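Local coordinates for protection of telomeres protein poz1 (Schizosaccharomyces pombe, PDB 5WE0), which binds telomeric DNA as part of the fission yeast telomere machinery and negatively regulates telomerase and telomere length, at residues L11-I19 with K51-A59; L103-M114 with Y219-F230. All blocks are in the same frame, centred on the assembly; numbering follows the deposited sequence.

Contact 1 (L11-I19 with K51-A59); sequences LNTLETFFI and KMPIFMDIA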
loop_
_atom_site.group_PDB
_atom_site.type_symbol
_atom_site.label_atom_id
_atom_site.label_comp_id
_atom_site.label_asym_id
_atom_site.label_seq_id
_atom_site.Cartn_x
_atom_site.Cartn_y
_atom_site.Cartn_z
ATOM N N LEU A 11 -16.615 5.279 11.067
ATOM C CA LEU A 11 -15.180 4.998 11.178
ATOM C C LEU A 11 -14.874 4.096 12.368
ATOM O O LEU A 11 -14.084 3.144 12.251
ATOM C CB LEU A 11 -14.380 6.304 11.285
ATOM C CG LEU A 11 -13.968 6.961 9.962
ATOM C CD1 LEU A 11 -13.133 8.209 10.184
ATOM C CD2 LEU A 11 -13.239 5.969 9.064
ATOM N N ASN A 12 -15.501 4.368 13.523
ATOM C CA ASN A 12 -15.296 3.525 14.701
ATOM C C ASN A 12 -15.766 2.103 14.467
ATOM O O ASN A 12 -15.131 1.147 14.929
ATOM C CB ASN A 12 -16.009 4.125 15.919
ATOM C CG ASN A 12 -15.431 5.458 16.312
ATOM O OD1 ASN A 12 -16.153 6.442 16.489
ATOM N ND2 ASN A 12 -14.108 5.508 16.424
ATOM N N THR A 13 -16.875 1.931 13.754
ATOM C CA THR A 13 -17.297 0.580 13.398
ATOM C C THR A 13 -16.282 -0.110 12.489
ATOM O O THR A 13 -15.988 -1.305 12.669
ATOM C CB THR A 13 -18.687 0.613 12.754
ATOM O OG1 THR A 13 -19.650 1.009 13.747
ATOM C CG2 THR A 13 -19.058 -0.758 12.153
ATOM N N LEU A 14 -15.765 0.601 11.478
ATOM C CA LEU A 14 -14.779 -0.027 10.591
ATOM C C LEU A 14 -13.537 -0.468 11.361
ATOM O O LEU A 14 -12.952 -1.521 11.062
ATOM C CB LEU A 14 -14.406 0.911 9.442
ATOM C CG LEU A 14 -15.319 0.830 8.209
ATOM C CD1 LEU A 14 -14.798 1.748 7.106
ATOM C CD2 LEU A 14 -15.472 -0.604 7.694
ATOM N N GLU A 15 -13.133 0.323 12.375
ATOM C CA GLU A 15 -11.981 -0.027 13.202
ATOM C C GLU A 15 -12.101 -1.428 13.771
ATOM O O GLU A 15 -11.131 -2.199 13.762
ATOM C CB GLU A 15 -11.860 0.938 14.375
ATOM C CG GLU A 15 -11.274 2.274 14.076
ATOM C CD GLU A 15 -10.606 2.884 15.305
ATOM O OE1 GLU A 15 -10.154 2.107 16.180
ATOM O OE2 GLU A 15 -10.524 4.129 15.388
ATOM N N THR A 16 -13.288 -1.776 14.279
ATOM C CA THR A 16 -13.471 -3.098 14.865
ATOM C C THR A 16 -13.476 -4.187 13.814
ATOM O O THR A 16 -13.334 -5.365 14.161
ATOM C CB THR A 16 -14.754 -3.156 15.711
ATOM O OG1 THR A 16 -15.886 -3.446 14.874
ATOM C CG2 THR A 16 -14.970 -1.838 16.481
ATOM N N PHE A 17 -13.699 -3.843 12.546
ATOM C CA PHE A 17 -13.555 -4.854 11.509
ATOM C C PHE A 17 -12.147 -4.859 10.920
ATOM O O PHE A 17 -11.657 -5.915 10.494
ATOM C CB PHE A 17 -14.577 -4.637 10.374
ATOM C CG PHE A 17 -15.986 -5.059 10.721
ATOM C CD1 PHE A 17 -16.850 -4.182 11.353
ATOM C CD2 PHE A 17 -16.428 -6.343 10.449
ATOM C CE1 PHE A 17 -18.150 -4.565 11.691
ATOM C CE2 PHE A 17 -17.725 -6.737 10.792
ATOM C CZ PHE A 17 -18.584 -5.841 11.410
ATOM N N PHE A 18 -11.484 -3.709 10.887
ATOM C CA PHE A 18 -10.253 -3.601 10.103
ATOM C C PHE A 18 -8.992 -3.915 10.898
ATOM O O PHE A 18 -8.077 -4.551 10.368
ATOM C CB PHE A 18 -10.129 -2.195 9.493
ATOM C CG PHE A 18 -10.900 -2.027 8.216
ATOM C CD1 PHE A 18 -11.624 -3.098 7.686
ATOM C CD2 PHE A 18 -10.885 -0.813 7.529
ATOM C CE1 PHE A 18 -12.342 -2.959 6.495
ATOM C CE2 PHE A 18 -11.594 -0.665 6.327
ATOM C CZ PHE A 18 -12.322 -1.739 5.811
ATOM N N ILE A 19 -8.923 -3.490 12.157
ATOM C CA ILE A 19 -7.688 -3.609 12.923
ATOM C C ILE A 19 -7.487 -5.063 13.330
ATOM O O ILE A 19 -8.357 -5.680 13.951
ATOM C CB ILE A 19 -7.702 -2.661 14.130
ATOM C CG1 ILE A 19 -7.727 -1.217 13.623
ATOM C CG2 ILE A 19 -6.481 -2.882 14.991
ATOM C CD1 ILE A 19 -7.595 -0.163 14.687
ATOM N N LYS A 51 -8.956 13.884 7.046
ATOM C CA LYS A 51 -7.789 13.025 6.927
ATOM C C LYS A 51 -8.204 11.563 7.072
ATOM O O LYS A 51 -9.018 11.205 7.934
ATOM C CB LYS A 51 -6.745 13.401 7.989
ATOM C CG LYS A 51 -5.430 12.631 7.899
ATOM C CD LYS A 51 -4.508 12.890 9.104
ATOM C CE LYS A 51 -4.324 11.610 9.945
ATOM N NZ LYS A 51 -3.413 10.596 9.302
ATOM N N MET A 52 -7.654 10.724 6.217
ATOM C CA MET A 52 -7.875 9.292 6.315
ATOM C C MET A 52 -7.153 8.760 7.550
ATOM O O MET A 52 -5.936 8.956 7.670
ATOM C CB MET A 52 -7.363 8.603 5.044
ATOM C CG MET A 52 -7.482 7.103 5.034
ATOM S SD MET A 52 -9.181 6.504 4.839
ATOM C CE MET A 52 -9.650 7.239 3.269
ATOM N N PRO A 53 -7.846 8.120 8.495
ATOM C CA PRO A 53 -7.146 7.516 9.641
ATOM C C PRO A 53 -6.155 6.456 9.165
ATOM O O PRO A 53 -6.382 5.758 8.180
ATOM C CB PRO A 53 -8.283 6.881 10.465
ATOM C CG PRO A 53 -9.539 7.546 10.005
ATOM C CD PRO A 53 -9.308 7.925 8.562
ATOM N N ILE A 54 -5.046 6.325 9.885
ATOM C CA ILE A 54 -3.981 5.464 9.393
ATOM C C ILE A 54 -4.417 3.996 9.368
ATOM O O ILE A 54 -3.960 3.220 8.505
ATOM C CB ILE A 54 -2.708 5.691 10.231
ATOM C CG1 ILE A 54 -1.477 5.439 9.378
ATOM C CG2 ILE A 54 -2.680 4.803 11.457
ATOM C CD1 ILE A 54 -1.422 6.413 8.171
ATOM N N PHE A 55 -5.328 3.588 10.271
ATOM C CA PHE A 55 -5.767 2.191 10.266
ATOM C C PHE A 55 -6.474 1.844 8.953
ATOM O O PHE A 55 -6.417 0.694 8.501
ATOM C CB PHE A 55 -6.676 1.892 11.478
ATOM C CG PHE A 55 -8.121 2.328 11.296
ATOM C CD1 PHE A 55 -9.057 1.473 10.701
ATOM C CD2 PHE A 55 -8.545 3.581 11.738
ATOM C CE1 PHE A 55 -10.400 1.879 10.527
ATOM C CE2 PHE A 55 -9.882 3.999 11.566
ATOM C CZ PHE A 55 -10.803 3.149 10.946
ATOM N N MET A 56 -7.091 2.835 8.301
ATOM C CA MET A 56 -7.754 2.588 7.024
ATOM C C MET A 56 -6.753 2.364 5.893
ATOM O O MET A 56 -6.933 1.448 5.082
ATOM C CB MET A 56 -8.682 3.756 6.667
ATOM C CG MET A 56 -9.846 3.958 7.652
ATOM S SD MET A 56 -11.264 2.949 7.160
ATOM C CE MET A 56 -11.918 3.906 5.778
ATOM N N ASP A 57 -5.711 3.202 5.803
ATOM C CA ASP A 57 -4.654 2.978 4.812
ATOM C C ASP A 57 -3.981 1.625 4.996
ATOM O O ASP A 57 -3.678 0.939 4.012
ATOM C CB ASP A 57 -3.611 4.095 4.873
ATOM C CG ASP A 57 -4.083 5.378 4.199
ATOM O OD1 ASP A 57 -4.987 5.308 3.338
ATOM O OD2 ASP A 57 -3.528 6.447 4.499
ATOM N N ILE A 58 -3.735 1.228 6.249
ATOM C CA ILE A 58 -3.080 -0.049 6.529
ATOM C C ILE A 58 -3.946 -1.200 6.056
ATOM O O ILE A 58 -3.451 -2.162 5.460
ATOM C CB ILE A 58 -2.745 -0.171 8.034
ATOM C CG1 ILE A 58 -1.584 0.750 8.399
ATOM C CG2 ILE A 58 -2.424 -1.605 8.419
ATOM C CD1 ILE A 58 -1.341 0.846 9.892
ATOM N N ALA A 59 -5.248 -1.135 6.351
ATOM C CA ALA A 59 -6.164 -2.178 5.911
ATOM C C ALA A 59 -6.231 -2.232 4.392
ATOM O O ALA A 59 -6.224 -3.320 3.803
ATOM C CB ALA A 59 -7.555 -1.933 6.503
#

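Contact 2 (L103-M114 with Y219-F230); sequences LENIELERQNCM and YIQCTKLQLEVF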
loop_
_atom_site.group_PDB
_atom_site.type_symbol
_atom_site.label_atom_id
_atom_site.label_comp_id
_atom_site.label_asym_id
_atom_site.label_seq_id
_atom_site.Cartn_x
_atom_site.Cartn_y
_atom_site.Cartn_z
ATOM N N LEU A 103 0.669 4.064 1.020
ATOM C CA LEU A 103 1.826 3.531 1.726
ATOM C C LEU A 103 2.721 4.663 2.212
ATOM O O LEU A 103 3.268 4.626 3.323
ATOM C CB LEU A 103 2.606 2.604 0.811
ATOM C CG LEU A 103 3.608 1.722 1.527
ATOM C CD1 LEU A 103 2.892 0.754 2.469
ATOM C CD2 LEU A 103 4.457 0.982 0.486
ATOM N N GLU A 104 2.868 5.682 1.389
ATOM C CA GLU A 104 3.658 6.840 1.775
ATOM C C GLU A 104 3.016 7.611 2.930
ATOM O O GLU A 104 3.731 8.083 3.822
ATOM C CB GLU A 104 3.864 7.716 0.545
ATOM C CG GLU A 104 4.717 8.925 0.744
ATOM C CD GLU A 104 4.965 9.610 -0.580
ATOM O OE1 GLU A 104 4.017 10.248 -1.090
ATOM O OE2 GLU A 104 6.103 9.509 -1.101
ATOM N N ASN A 105 1.678 7.751 2.943
ATOM C CA ASN A 105 1.019 8.376 4.095
ATOM C C ASN A 105 1.306 7.591 5.369
ATOM O O ASN A 105 1.615 8.179 6.408
ATOM C CB ASN A 105 -0.496 8.466 3.897
ATOM C CG ASN A 105 -0.904 9.357 2.721
ATOM O OD1 ASN A 105 -0.112 10.150 2.211
ATOM N ND2 ASN A 105 -2.150 9.187 2.261
ATOM N N ILE A 106 1.244 6.253 5.297
ATOM C CA ILE A 106 1.554 5.424 6.460
ATOM C C ILE A 106 2.964 5.711 6.946
ATOM O O ILE A 106 3.199 5.943 8.139
ATOM C CB ILE A 106 1.385 3.932 6.125
ATOM C CG1 ILE A 106 -0.069 3.593 5.827
ATOM C CG2 ILE A 106 1.908 3.079 7.250
ATOM C CD1 ILE A 106 -0.232 2.222 5.121
ATOM N N GLU A 107 3.925 5.703 6.020
ATOM C CA GLU A 107 5.313 5.895 6.407
ATOM C C GLU A 107 5.512 7.287 6.995
ATOM O O GLU A 107 6.282 7.471 7.950
ATOM C CB GLU A 107 6.235 5.675 5.197
ATOM C CG GLU A 107 7.718 6.042 5.408
ATOM C CD GLU A 107 8.416 5.250 6.516
ATOM O OE1 GLU A 107 7.831 4.283 7.063
ATOM O OE2 GLU A 107 9.582 5.581 6.839
ATOM N N LEU A 108 4.827 8.271 6.422
ATOM C CA LEU A 108 4.924 9.644 6.903
ATOM C C LEU A 108 4.474 9.702 8.356
ATOM O O LEU A 108 5.147 10.284 9.206
ATOM C CB LEU A 108 4.069 10.576 6.045
ATOM C CG LEU A 108 4.787 11.292 4.899
ATOM C CD1 LEU A 108 3.867 12.310 4.240
ATOM C CD2 LEU A 108 6.061 11.957 5.395
ATOM N N GLU A 109 3.327 9.091 8.629
ATOM C CA GLU A 109 2.771 9.044 9.983
ATOM C C GLU A 109 3.650 8.235 10.938
ATOM O O GLU A 109 3.798 8.598 12.112
ATOM C CB GLU A 109 1.361 8.462 9.941
ATOM C CG GLU A 109 0.617 8.497 11.271
ATOM C CD GLU A 109 -0.782 9.071 11.137
ATOM O OE1 GLU A 109 -1.047 9.792 10.141
ATOM O OE2 GLU A 109 -1.624 8.770 12.017
ATOM N N ARG A 110 4.191 7.097 10.481
ATOM C CA ARG A 110 5.116 6.353 11.335
ATOM C C ARG A 110 6.316 7.221 11.709
ATOM O O ARG A 110 6.743 7.242 12.871
ATOM C CB ARG A 110 5.592 5.089 10.640
ATOM C CG ARG A 110 6.434 4.195 11.505
ATOM C CD ARG A 110 7.274 3.273 10.652
ATOM N NE ARG A 110 8.199 4.054 9.833
ATOM C CZ ARG A 110 9.318 4.618 10.295
ATOM N NH1 ARG A 110 9.657 4.490 11.570
ATOM N NH2 ARG A 110 10.094 5.324 9.481
ATOM N N GLN A 111 6.878 7.938 10.732
ATOM C CA GLN A 111 8.030 8.791 11.007
ATOM C C GLN A 111 7.711 9.844 12.066
ATOM O O GLN A 111 8.528 10.093 12.956
ATOM C CB GLN A 111 8.535 9.438 9.733
ATOM C CG GLN A 111 9.352 8.491 8.883
ATOM C CD GLN A 111 9.949 9.172 7.661
ATOM O OE1 GLN A 111 10.099 10.397 7.630
ATOM N NE2 GLN A 111 10.270 8.386 6.646
ATOM N N ASN A 112 6.555 10.514 11.958
ATOM C CA ASN A 112 6.184 11.486 12.991
ATOM C C ASN A 112 6.058 10.842 14.361
ATOM O O ASN A 112 6.525 11.402 15.355
ATOM C CB ASN A 112 4.889 12.208 12.652
ATOM C CG ASN A 112 5.119 13.416 11.794
ATOM O OD1 ASN A 112 5.974 13.416 10.907
ATOM N ND2 ASN A 112 4.405 14.496 12.108
ATOM N N CYS A 113 5.428 9.670 14.440
ATOM C CA CYS A 113 5.363 8.981 15.720
ATOM C C CYS A 113 6.744 8.814 16.346
ATOM O O CYS A 113 6.911 9.022 17.549
ATOM C CB CYS A 113 4.686 7.621 15.552
ATOM S SG CYS A 113 4.561 6.696 17.088
ATOM N N MET A 114 7.740 8.412 15.558
ATOM C CA MET A 114 9.043 8.157 16.159
ATOM C C MET A 114 9.696 9.444 16.658
ATOM O O MET A 114 10.447 9.418 17.642
ATOM C CB MET A 114 9.936 7.416 15.168
ATOM C CG MET A 114 9.485 5.969 15.006
ATOM S SD MET A 114 9.322 4.990 16.520
ATOM C CE MET A 114 10.765 3.904 16.388
ATOM N N TYR A 219 6.918 -4.824 6.929
ATOM C CA TYR A 219 6.823 -3.378 7.083
ATOM C C TYR A 219 5.548 -2.992 7.826
ATOM O O TYR A 219 5.564 -2.108 8.688
ATOM C CB TYR A 219 6.870 -2.671 5.717
ATOM C CG TYR A 219 6.582 -1.209 5.904
ATOM C CD1 TYR A 219 7.530 -0.361 6.505
ATOM C CD2 TYR A 219 5.345 -0.685 5.568
ATOM C CE1 TYR A 219 7.243 0.976 6.729
ATOM C CE2 TYR A 219 5.046 0.637 5.774
ATOM C CZ TYR A 219 5.991 1.464 6.361
ATOM O OH TYR A 219 5.654 2.781 6.576
ATOM N N ILE A 220 4.423 -3.600 7.460
ATOM C CA ILE A 220 3.150 -3.263 8.093
ATOM C C ILE A 220 3.170 -3.654 9.565
ATOM O O ILE A 220 2.690 -2.910 10.422
ATOM C CB ILE A 220 1.988 -3.933 7.329
ATOM C CG1 ILE A 220 1.844 -3.316 5.914
ATOM C CG2 ILE A 220 0.674 -3.807 8.128
ATOM C CD1 ILE A 220 1.462 -1.803 5.903
ATOM N N GLN A 221 3.714 -4.832 9.881
ATOM C CA GLN A 221 3.745 -5.304 11.265
ATOM C C GLN A 221 4.701 -4.464 12.113
ATOM O O GLN A 221 4.409 -4.154 13.277
ATOM C CB GLN A 221 4.148 -6.787 11.296
ATOM C CG GLN A 221 3.086 -7.758 10.701
ATOM C CD GLN A 221 1.693 -7.624 11.364
ATOM O OE1 GLN A 221 0.784 -6.975 10.822
ATOM N NE2 GLN A 221 1.531 -8.238 12.540
ATOM N N CYS A 222 5.857 -4.112 11.544
ATOM C CA CYS A 222 6.801 -3.223 12.205
ATOM C C CYS A 222 6.153 -1.884 12.518
ATOM O O CYS A 222 6.221 -1.393 13.655
ATOM C CB CYS A 222 8.023 -3.021 11.304
ATOM S SG CYS A 222 9.383 -2.051 12.046
ATOM N N THR A 223 5.460 -1.318 11.530
ATOM C CA THR A 223 4.786 -0.036 11.710
ATOM C C THR A 223 3.707 -0.121 12.784
ATOM O O THR A 223 3.634 0.747 13.658
ATOM C CB THR A 223 4.169 0.413 10.382
ATOM O OG1 THR A 223 5.201 0.590 9.410
ATOM C CG2 THR A 223 3.440 1.723 10.537
ATOM N N LYS A 224 2.881 -1.182 12.745
ATOM C CA LYS A 224 1.834 -1.382 13.751
ATOM C C LYS A 224 2.422 -1.432 15.148
ATOM O O LYS A 224 1.889 -0.822 16.082
ATOM C CB LYS A 224 1.077 -2.688 13.500
ATOM C CG LYS A 224 0.029 -2.700 12.402
ATOM C CD LYS A 224 -0.734 -4.043 12.477
ATOM C CE LYS A 224 -1.583 -4.277 11.250
ATOM N NZ LYS A 224 -1.915 -5.710 11.046
ATOM N N LEU A 225 3.504 -2.194 15.317
ATOM C CA LEU A 225 4.140 -2.313 16.627
ATOM C C LEU A 225 4.639 -0.957 17.129
ATOM O O LEU A 225 4.302 -0.549 18.238
ATOM C CB LEU A 225 5.273 -3.340 16.562
ATOM C CG LEU A 225 5.997 -3.621 17.874
ATOM C CD1 LEU A 225 5.015 -4.295 18.778
ATOM C CD2 LEU A 225 7.203 -4.523 17.695
ATOM N N GLN A 226 5.395 -0.215 16.302
ATOM C CA GLN A 226 5.923 1.089 16.731
ATOM C C GLN A 226 4.812 2.048 17.126
ATOM O O GLN A 226 4.952 2.819 18.086
ATOM C CB GLN A 226 6.740 1.780 15.627
ATOM C CG GLN A 226 7.828 0.971 15.037
ATOM C CD GLN A 226 8.548 1.652 13.850
ATOM O OE1 GLN A 226 8.552 2.876 13.683
ATOM N NE2 GLN A 226 9.118 0.834 13.007
ATOM N N LEU A 227 3.749 2.094 16.337
ATOM C CA LEU A 227 2.665 3.023 16.632
ATOM C C LEU A 227 2.007 2.699 17.967
ATOM O O LEU A 227 1.695 3.605 18.740
ATOM C CB LEU A 227 1.639 2.985 15.503
ATOM C CG LEU A 227 2.125 3.553 14.166
ATOM C CD1 LEU A 227 1.074 3.315 13.109
ATOM C CD2 LEU A 227 2.433 5.046 14.257
ATOM N N GLU A 228 1.841 1.410 18.281
ATOM C CA GLU A 228 1.195 1.034 19.535
ATOM C C GLU A 228 2.121 1.292 20.718
ATOM O O GLU A 228 1.722 1.912 21.710
ATOM C CB GLU A 228 0.770 -0.434 19.502
ATOM C CG GLU A 228 0.180 -0.927 20.833
ATOM C CD GLU A 228 -0.575 -2.248 20.710
ATOM O OE1 GLU A 228 -1.268 -2.473 19.687
ATOM O OE2 GLU A 228 -0.444 -3.085 21.627
ATOM N N VAL A 229 3.380 0.873 20.594
ATOM C CA VAL A 229 4.326 0.953 21.698
ATOM C C VAL A 229 4.680 2.412 21.992
ATOM O O VAL A 229 4.670 2.838 23.148
ATOM C CB VAL A 229 5.570 0.104 21.377
ATOM C CG1 VAL A 229 6.667 0.327 22.398
ATOM C CG2 VAL A 229 5.205 -1.374 21.303
ATOM N N PHE A 230 4.947 3.215 20.954
ATOM C CA PHE A 230 5.462 4.569 21.161
ATOM C C PHE A 230 4.421 5.680 21.100
ATOM O O PHE A 230 4.671 6.762 21.640
ATOM C CB PHE A 230 6.559 4.875 20.128
ATOM C CG PHE A 230 7.786 4.045 20.313
ATOM C CD1 PHE A 230 8.655 4.301 21.369
ATOM C CD2 PHE A 230 8.060 2.987 19.463
ATOM C CE1 PHE A 230 9.782 3.528 21.555
ATOM C CE2 PHE A 230 9.190 2.209 19.642
ATOM C CZ PHE A 230 10.049 2.480 20.691
#

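Contact 1 (L11-I19 with K51-A59)
Phe55 pushes its ring into helix 2-18 as a knob into a hole walled by Leu11, Leu14, Glu15 and Phe18, the central element of this helix-helix packing in an all-helical protein. The short segments 11-18 and 54-59 run at 42° to each other, their axes 10.3 Å apart at closest approach. With its CG set between backbone N and carbonyl carbon (chi1 81°), Phe55 presents one ring face to Glu15, whose CG sits 3.5 Å from the ring centroid in a CH-pi contact. CG of the next residue, Met56, covers the opposite face, so the ring is held from both sides, while CB of Phe18 meets its edge. Trimming Phe55 to an alanine would probably open a gap between the helices and leave the Glu15 CG methylene with no ring to lie against. Leu11 and Pro53, the N-cap residue of helix 54-64, reach toward each other tip to tip, Leu11 CD1 lying 3.7 Å from Pro53 CG. Met56, bent at both chi2 and chi3, brings its sulfur against Leu14 CD1 and the Phe18 ring. An aromatic side chain from the chain of another protein also meets the Phe18 ring. The sulfur makes a Met-aromatic contact at the edge of that ring: Met56 SD stands 3.7 Å from Phe18 CE2.

Contact 2 (L103-M114 with Y219-F230)
Tyr219 sends its hydroxyl across to Glu107, and OH donates to OE1 at 2.7 Å, using the anti lone pair of that carboxylate oxygen. The same oxygen also accepts from Arg110 NE, which comes in from above the carboxylate plane. Arg110 grips Glu107 side-on, NE to OE1 and NH2 to OE2, both bonds part of one salt bridge, with Arg110 NH2 2.7 Å from Glu107 OE2. Gln111 NE2 joins NH2 on OE2 from the same face, so each oxygen of this buried carboxylate has two donors, an environment that probably keeps it ionised. A bend at chi3 (63°) turns the guanidinium back along its own helix toward Glu107 and still lets NH1 reach the other helix. There Arg110 NH1 hydrogen-bonds Gln226 OE1 at 2.9 Å, on a lone pair in the carbonyl plane, with the guanidinium and amide planes 75° apart; NH1 has a second acceptor in Asn134 OD1.

All this sits in a helix-helix interface of the all-helical fold, segments 103-114 and 219-230 running at 36° with axes 9.7 Å apart at closest approach. The Tyr219 ring is a knob among Leu103, Ile106, Glu107 and Arg110, and Thr223 OG1, which donates to Tyr219 O, lies over one of its faces. Apolar contacts take over farther along: Cys113 CB packs on Leu227 CD2 at 3.7 Å, and the sulfur of Cys113 is tied to Cys231 in a disulfide just past the end of helix 209-230. Next along the helix, Met114 SD makes an oblique Met-aromatic contact with the Phe230 ring, 3.8 Å from Phe230 CD2.

Helix 54-64 is shared ground: it packs on helix 2-18 in contact 1 and, with residues of the same segment, on helix 93-115 of contact 2, the helix that follows it in the chain. The two centres lie about 14 Å apart, and the segments touch directly. A salt bridge of 2.6 Å joins Lys51 NZ to Glu109 OE1; the other oxygen of Glu109, OE2, is hydrogen-bonded to Tyr233 OH. Beside it Ile54 CD1 packs 3.6 Å from Ile106 CA, and Asp57 CB lies 3.7 Å from Ile106 CG1. Ile58 also touches Ile220 and Lys224 on helix 209-230, so helix 54-64 meets both partners of contact 2.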